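Local coordinates for D-alanine--D-alanine ligase (Coxiella burnetii, PDB 3TQT), which joins two D-alanines into D-alanyl-D-alanine for peptidoglycan synthesis, at the cost of ATP cleaved to ADP and phosphate, at residues G238-S243 with D289-V294; Q285-A290 with V302-T307. All blocks are in the same frame, centred on the assembly; numbering follows the deposited sequence.

Interaction 1: residues G238-S243 with D289-V294; sequences GAPKAS and DAFKMV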
loop_
_atom_site.group_PDB
_atom_site.type_symbol
_atom_site.label_atom_id
_atom_site.label_comp_id
_atom_site.label_asym_id
_atom_site.label_seq_id
_atom_site.Cartn_x
_atom_site.Cartn_y
_atom_site.Cartn_z
ATOM N N GLY A 238 3.201 16.277 -8.634
ATOM C CA GLY A 238 3.745 17.205 -7.664
ATOM C C GLY A 238 2.991 18.518 -7.570
ATOM O O GLY A 238 2.904 19.100 -6.486
ATOM N N ALA A 239 2.450 18.985 -8.697
ATOM C CA ALA A 239 1.727 20.257 -8.730
ATOM C C ALA A 239 0.253 20.061 -9.080
ATOM O O ALA A 239 -0.178 20.392 -10.181
ATOM C CB ALA A 239 2.376 21.217 -9.710
ATOM N N PRO A 240 -0.522 19.539 -8.126
ATOM C CA PRO A 240 -1.923 19.157 -8.345
ATOM C C PRO A 240 -2.811 20.356 -8.634
ATOM O O PRO A 240 -2.613 21.425 -8.056
ATOM C CB PRO A 240 -2.335 18.529 -7.002
ATOM C CG PRO A 240 -1.048 18.300 -6.248
ATOM C CD PRO A 240 -0.116 19.367 -6.723
ATOM N N LYS A 241 -3.785 20.157 -9.520
ATOM C CA LYS A 241 -4.780 21.170 -9.852
ATOM C C LYS A 241 -6.144 20.645 -9.448
ATOM O O LYS A 241 -6.387 19.440 -9.464
ATOM C CB LYS A 241 -4.778 21.476 -11.352
ATOM C CG LYS A 241 -3.510 22.161 -11.847
ATOM C CD LYS A 241 -3.554 22.381 -13.359
ATOM C CE LYS A 241 -3.743 21.064 -14.119
ATOM N NZ LYS A 241 -3.592 21.209 -15.605
ATOM N N ALA A 242 -7.033 21.552 -9.079
ATOM C CA ALA A 242 -8.342 21.147 -8.601
ATOM C C ALA A 242 -9.424 21.642 -9.550
ATOM O O ALA A 242 -9.344 22.754 -10.064
ATOM C CB ALA A 242 -8.565 21.682 -7.196
ATOM N N SER A 243 -10.427 20.805 -9.791
ATOM C CA SER A 243 -11.559 21.171 -10.637
ATOM C C SER A 243 -12.474 22.118 -9.886
ATOM O O SER A 243 -12.302 22.353 -8.696
ATOM C CB SER A 243 -12.365 19.921 -11.003
ATOM O OG SER A 243 -13.031 19.413 -9.846
ATOM N N ASP A 289 -4.327 20.091 -1.044
ATOM C CA ASP A 289 -3.503 19.797 0.130
ATOM C C ASP A 289 -3.670 18.350 0.607
ATOM O O ASP A 289 -2.704 17.701 0.989
ATOM C CB ASP A 289 -3.823 20.763 1.265
ATOM C CG ASP A 289 -3.406 22.190 0.949
ATOM O OD1 ASP A 289 -2.714 22.402 -0.062
ATOM O OD2 ASP A 289 -3.764 23.095 1.720
ATOM N N ALA A 290 -4.905 17.864 0.598
ATOM C CA ALA A 290 -5.198 16.492 0.986
ATOM C C ALA A 290 -4.507 15.518 0.028
ATOM O O ALA A 290 -3.909 14.545 0.449
ATOM C CB ALA A 290 -6.706 16.262 0.961
ATOM N N PHE A 291 -4.655 15.786 -1.266
ATOM C CA PHE A 291 -4.020 15.006 -2.318
ATOM C C PHE A 291 -2.533 14.871 -2.016
ATOM O O PHE A 291 -1.954 13.783 -2.084
ATOM C CB PHE A 291 -4.230 15.737 -3.644
ATOM C CG PHE A 291 -3.758 14.973 -4.856
ATOM C CD1 PHE A 291 -4.633 14.161 -5.563
ATOM C CD2 PHE A 291 -2.460 15.097 -5.299
ATOM C CE1 PHE A 291 -4.204 13.477 -6.688
ATOM C CE2 PHE A 291 -2.028 14.416 -6.418
ATOM C CZ PHE A 291 -2.896 13.606 -7.108
ATOM N N LYS A 292 -1.910 15.986 -1.663
ATOM C CA LYS A 292 -0.473 15.980 -1.413
ATOM C C LYS A 292 -0.149 15.257 -0.111
ATOM O O LYS A 292 0.835 14.518 -0.023
ATOM C CB LYS A 292 0.071 17.413 -1.391
ATOM C CG LYS A 292 0.142 18.052 -2.778
ATOM C CD LYS A 292 0.153 19.576 -2.715
ATOM C CE LYS A 292 1.537 20.134 -2.490
ATOM N NZ LYS A 292 1.501 21.624 -2.517
ATOM N N MET A 293 -1.005 15.454 0.887
ATOM C CA MET A 293 -0.777 14.914 2.220
ATOM C C MET A 293 -0.790 13.395 2.255
ATOM O O MET A 293 -0.108 12.786 3.072
ATOM C CB MET A 293 -1.816 15.457 3.193
ATOM C CG MET A 293 -1.472 15.198 4.631
ATOM S SD MET A 293 -2.319 16.399 5.653
ATOM C CE MET A 293 -1.526 17.916 5.123
ATOM N N VAL A 294 -1.557 12.782 1.368
ATOM C CA VAL A 294 -1.557 11.332 1.279
ATOM C C VAL A 294 -0.641 10.857 0.156
ATOM O O VAL A 294 -0.675 9.690 -0.221
ATOM C CB VAL A 294 -2.978 10.779 1.054
ATOM C CG1 VAL A 294 -3.874 11.156 2.245
ATOM C CG2 VAL A 294 -3.550 11.311 -0.241
#
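P240 meets F291 and K292, two successive residues near the C-terminal end of helix 277-293, and these two pairs make up most of the contact. The five-membered ring of P240 can be followed atom by atom. P240 CB, which leaves the backbone in the direction of the helix, lies 3.8 Å from F291 CD2. P240 CG comes nearest of all: it is 3.6 Å from F291 CD2 and 3.7 Å from K292 CG, so this one atom touches both the aromatic ring and the root of the lysine chain. P240 CD, turned back to the proline nitrogen, has left the phenylalanine and lies 4.0 Å from K292 CD. The order CB, CG, CD thus leads from one helix residue to the next. On the aromatic side the approach is oblique and confined to the CD2 and CE2 side of the F291 ring. F291 has its CG anti to the backbone N (chi1 -174°), a setting that carries the ring out from the helix to P240. The lysine chain passes the proline at about a right angle and bends at chi3 (84°). Beyond the bend, K292 CE comes 4.3 Å from G238 O, a loose approach that is not a hydrogen bond.

V234 of strand 228-236 also touches both P240 and F291, which ties this corner to the sheet, while A239 packs on R164 of the second subunit. The two segments bury 140 Å² in all, and no hydrogen bond or salt bridge crosses between them. Cohesion here therefore rests on carbon-to-carbon packing, in which K292 takes part through its methylenes and not through its charge: proline, phenylalanine and the aliphatic part of lysine close the helix end against the turn that leads into strand 241-249.

Interaction 2: residues Q285-A290 with V302-T307; sequences QIAIDA and VDFFVT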
loop_
_atom_site.group_PDB
_atom_site.type_symbol
_atom_site.label_atom_id
_atom_site.label_comp_id
_atom_site.label_asym_id
_atom_site.label_seq_id
_atom_site.Cartn_x
_atom_site.Cartn_y
_atom_site.Cartn_z
ATOM N N GLN A 285 -8.537 24.248 -2.401
ATOM C CA GLN A 285 -7.222 24.236 -1.774
ATOM C C GLN A 285 -7.026 23.020 -0.885
ATOM O O GLN A 285 -5.951 22.422 -0.872
ATOM C CB GLN A 285 -6.948 25.501 -0.974
ATOM C CG GLN A 285 -5.505 25.559 -0.473
ATOM C CD GLN A 285 -4.488 25.630 -1.610
ATOM O OE1 GLN A 285 -4.427 26.626 -2.327
ATOM N NE2 GLN A 285 -3.692 24.567 -1.781
ATOM N N ILE A 286 -8.066 22.659 -0.148
ATOM C CA ILE A 286 -7.995 21.513 0.746
ATOM C C ILE A 286 -7.906 20.234 -0.071
ATOM O O ILE A 286 -7.175 19.312 0.285
ATOM C CB ILE A 286 -9.211 21.451 1.692
ATOM C CG1 ILE A 286 -9.203 22.665 2.628
ATOM C CG2 ILE A 286 -9.176 20.172 2.521
ATOM C CD1 ILE A 286 -10.394 22.721 3.543
ATOM N N ALA A 287 -8.631 20.180 -1.180
ATOM C CA ALA A 287 -8.517 19.006 -2.063
ATOM C C ALA A 287 -7.065 18.795 -2.511
ATOM O O ALA A 287 -6.544 17.674 -2.474
ATOM C CB ALA A 287 -9.446 19.130 -3.264
ATOM N N ILE A 288 -6.417 19.878 -2.930
ATOM C CA ILE A 288 -5.028 19.826 -3.357
ATOM C C ILE A 288 -4.113 19.464 -2.195
ATOM O O ILE A 288 -3.236 18.622 -2.335
ATOM C CB ILE A 288 -4.578 21.163 -3.961
ATOM C CG1 ILE A 288 -5.164 21.320 -5.363
ATOM C CG2 ILE A 288 -3.066 21.237 -3.997
ATOM C CD1 ILE A 288 -5.138 22.749 -5.859
ATOM N N ASP A 289 -4.327 20.091 -1.044
ATOM C CA ASP A 289 -3.503 19.797 0.130
ATOM C C ASP A 289 -3.670 18.350 0.607
ATOM O O ASP A 289 -2.704 17.701 0.989
ATOM C CB ASP A 289 -3.823 20.763 1.265
ATOM C CG ASP A 289 -3.406 22.190 0.949
ATOM O OD1 ASP A 289 -2.714 22.402 -0.062
ATOM O OD2 ASP A 289 -3.764 23.095 1.720
ATOM N N ALA A 290 -4.905 17.864 0.598
ATOM C CA ALA A 290 -5.198 16.492 0.986
ATOM C C ALA A 290 -4.507 15.518 0.028
ATOM O O ALA A 290 -3.909 14.545 0.449
ATOM C CB ALA A 290 -6.706 16.262 0.961
ATOM N N VAL A 302 -11.698 14.052 -4.205
ATOM C CA VAL A 302 -11.824 14.323 -2.777
ATOM C C VAL A 302 -13.261 14.675 -2.469
ATOM O O VAL A 302 -13.824 15.601 -3.074
ATOM C CB VAL A 302 -10.940 15.497 -2.341
ATOM C CG1 VAL A 302 -10.975 15.633 -0.821
ATOM C CG2 VAL A 302 -9.515 15.303 -2.837
ATOM N N ASP A 303 -13.852 13.921 -1.544
ATOM C CA ASP A 303 -15.251 14.086 -1.172
ATOM C C ASP A 303 -15.317 14.778 0.170
ATOM O O ASP A 303 -14.641 14.381 1.118
ATOM C CB ASP A 303 -15.965 12.737 -1.105
ATOM C CG ASP A 303 -15.986 12.016 -2.451
ATOM O OD1 ASP A 303 -15.628 12.629 -3.485
ATOM O OD2 ASP A 303 -16.362 10.829 -2.468
ATOM N N PHE A 304 -16.123 15.829 0.219
ATOM C CA PHE A 304 -16.244 16.669 1.394
ATOM C C PHE A 304 -17.673 16.686 1.903
ATOM O O PHE A 304 -18.619 16.374 1.170
ATOM C CB PHE A 304 -15.958 18.118 1.029
ATOM C CG PHE A 304 -14.577 18.385 0.522
ATOM C CD1 PHE A 304 -13.621 18.936 1.351
ATOM C CD2 PHE A 304 -14.259 18.171 -0.803
ATOM C CE1 PHE A 304 -12.360 19.216 0.872
ATOM C CE2 PHE A 304 -13.001 18.450 -1.289
ATOM C CZ PHE A 304 -12.053 18.977 -0.462
ATOM N N PHE A 305 -17.822 17.105 3.155
ATOM C CA PHE A 305 -19.080 17.678 3.628
ATOM C C PHE A 305 -18.848 19.171 3.790
ATOM O O PHE A 305 -17.785 19.600 4.247
ATOM C CB PHE A 305 -19.508 17.057 4.958
ATOM C CG PHE A 305 -20.256 15.771 4.800
ATOM C CD1 PHE A 305 -21.628 15.772 4.631
ATOM C CD2 PHE A 305 -19.584 14.563 4.792
ATOM C CE1 PHE A 305 -22.321 14.584 4.473
ATOM C CE2 PHE A 305 -20.268 13.373 4.638
ATOM C CZ PHE A 305 -21.638 13.386 4.474
ATOM N N VAL A 306 -19.821 19.969 3.371
ATOM C CA VAL A 306 -19.817 21.384 3.702
ATOM C C VAL A 306 -21.018 21.632 4.598
ATOM O O VAL A 306 -22.159 21.436 4.183
ATOM C CB VAL A 306 -19.908 22.273 2.462
ATOM C CG1 VAL A 306 -20.022 23.739 2.875
ATOM C CG2 VAL A 306 -18.704 22.055 1.585
ATOM N N THR A 307 -20.752 22.032 5.837
ATOM C CA THR A 307 -21.803 22.189 6.827
ATOM C C THR A 307 -22.623 23.445 6.546
ATOM O O THR A 307 -22.217 24.321 5.768
ATOM C CB THR A 307 -21.229 22.280 8.263
ATOM O OG1 THR A 307 -20.531 23.517 8.417
ATOM C CG2 THR A 307 -20.272 21.130 8.534
#
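Apolar side-chain contacts carry this interface, where I286 and A287 of the helix meet V302 and F304 of the strand. The F304 ring presents its edge to the helix: I286 CG2 lies close to the ring plane, 3.7 Å from F304 CE1, and A287 CB is 3.8 Å from F304 CZ. With CG1 beside the backbone N (chi1 -65°), I286 has CG2 anti to that N, and this methyl is the one applied to the ring. V302 adds a second methyl contact, its CG2 standing 3.9 Å from A287 CB, so the small alanine is touched by both strand residues.

Backbone atoms join by van der Waals contact alone. A287 N is 3.7 Å from F304 CZ, again near the ring plane, and A287 O is 3.8 Å from V302 CG2. No hydrogen bond spans the two segments.

The polar interaction lies within the helix: Q285 NE2 donates to D289 OD1 at 2.9 Å, one turn on, reaching the oxygen from above the carboxylate plane.

Helix and strand axes come within 9.2 Å with an angle of 131° between their directions, so the helix runs obliquely over the strand, with A287 and V302 as the closest CA pair. Helix 277-293 lies across one face of the five-stranded antiparallel sheet of the ATP-grasp region. There V314 of strand 312-318 touches both I286 and F304, while C232 and V234 of strand 228-236 meet A287. D303, between V302 and F304, belongs to the opposite face by the alternation of the strand and is a predicted magnesium ligand, so strand 298-306 probably has the helix on one face and the metal site on the other.

Interactions 1 and 2 lie about 10 Å apart, centre to centre, on consecutive turns of helix 277-293, and both segment pairs include D289 and A290. Along the chain come 238-243, then the helix, where 285-290 runs into 289-294, and last 302-307. Strands 241-249 and 298-306 lie on either side of strand 228-236 in one antiparallel sheet, so the helix spans it. I288 connects the two contacts directly: its CD1 is 3.6 Å from P240 O and 3.8 Å from A242 CB. Together they fix the helix on the sheet of the ATP-grasp region, which also carries the predicted magnesium ligands D303, E316 and N318.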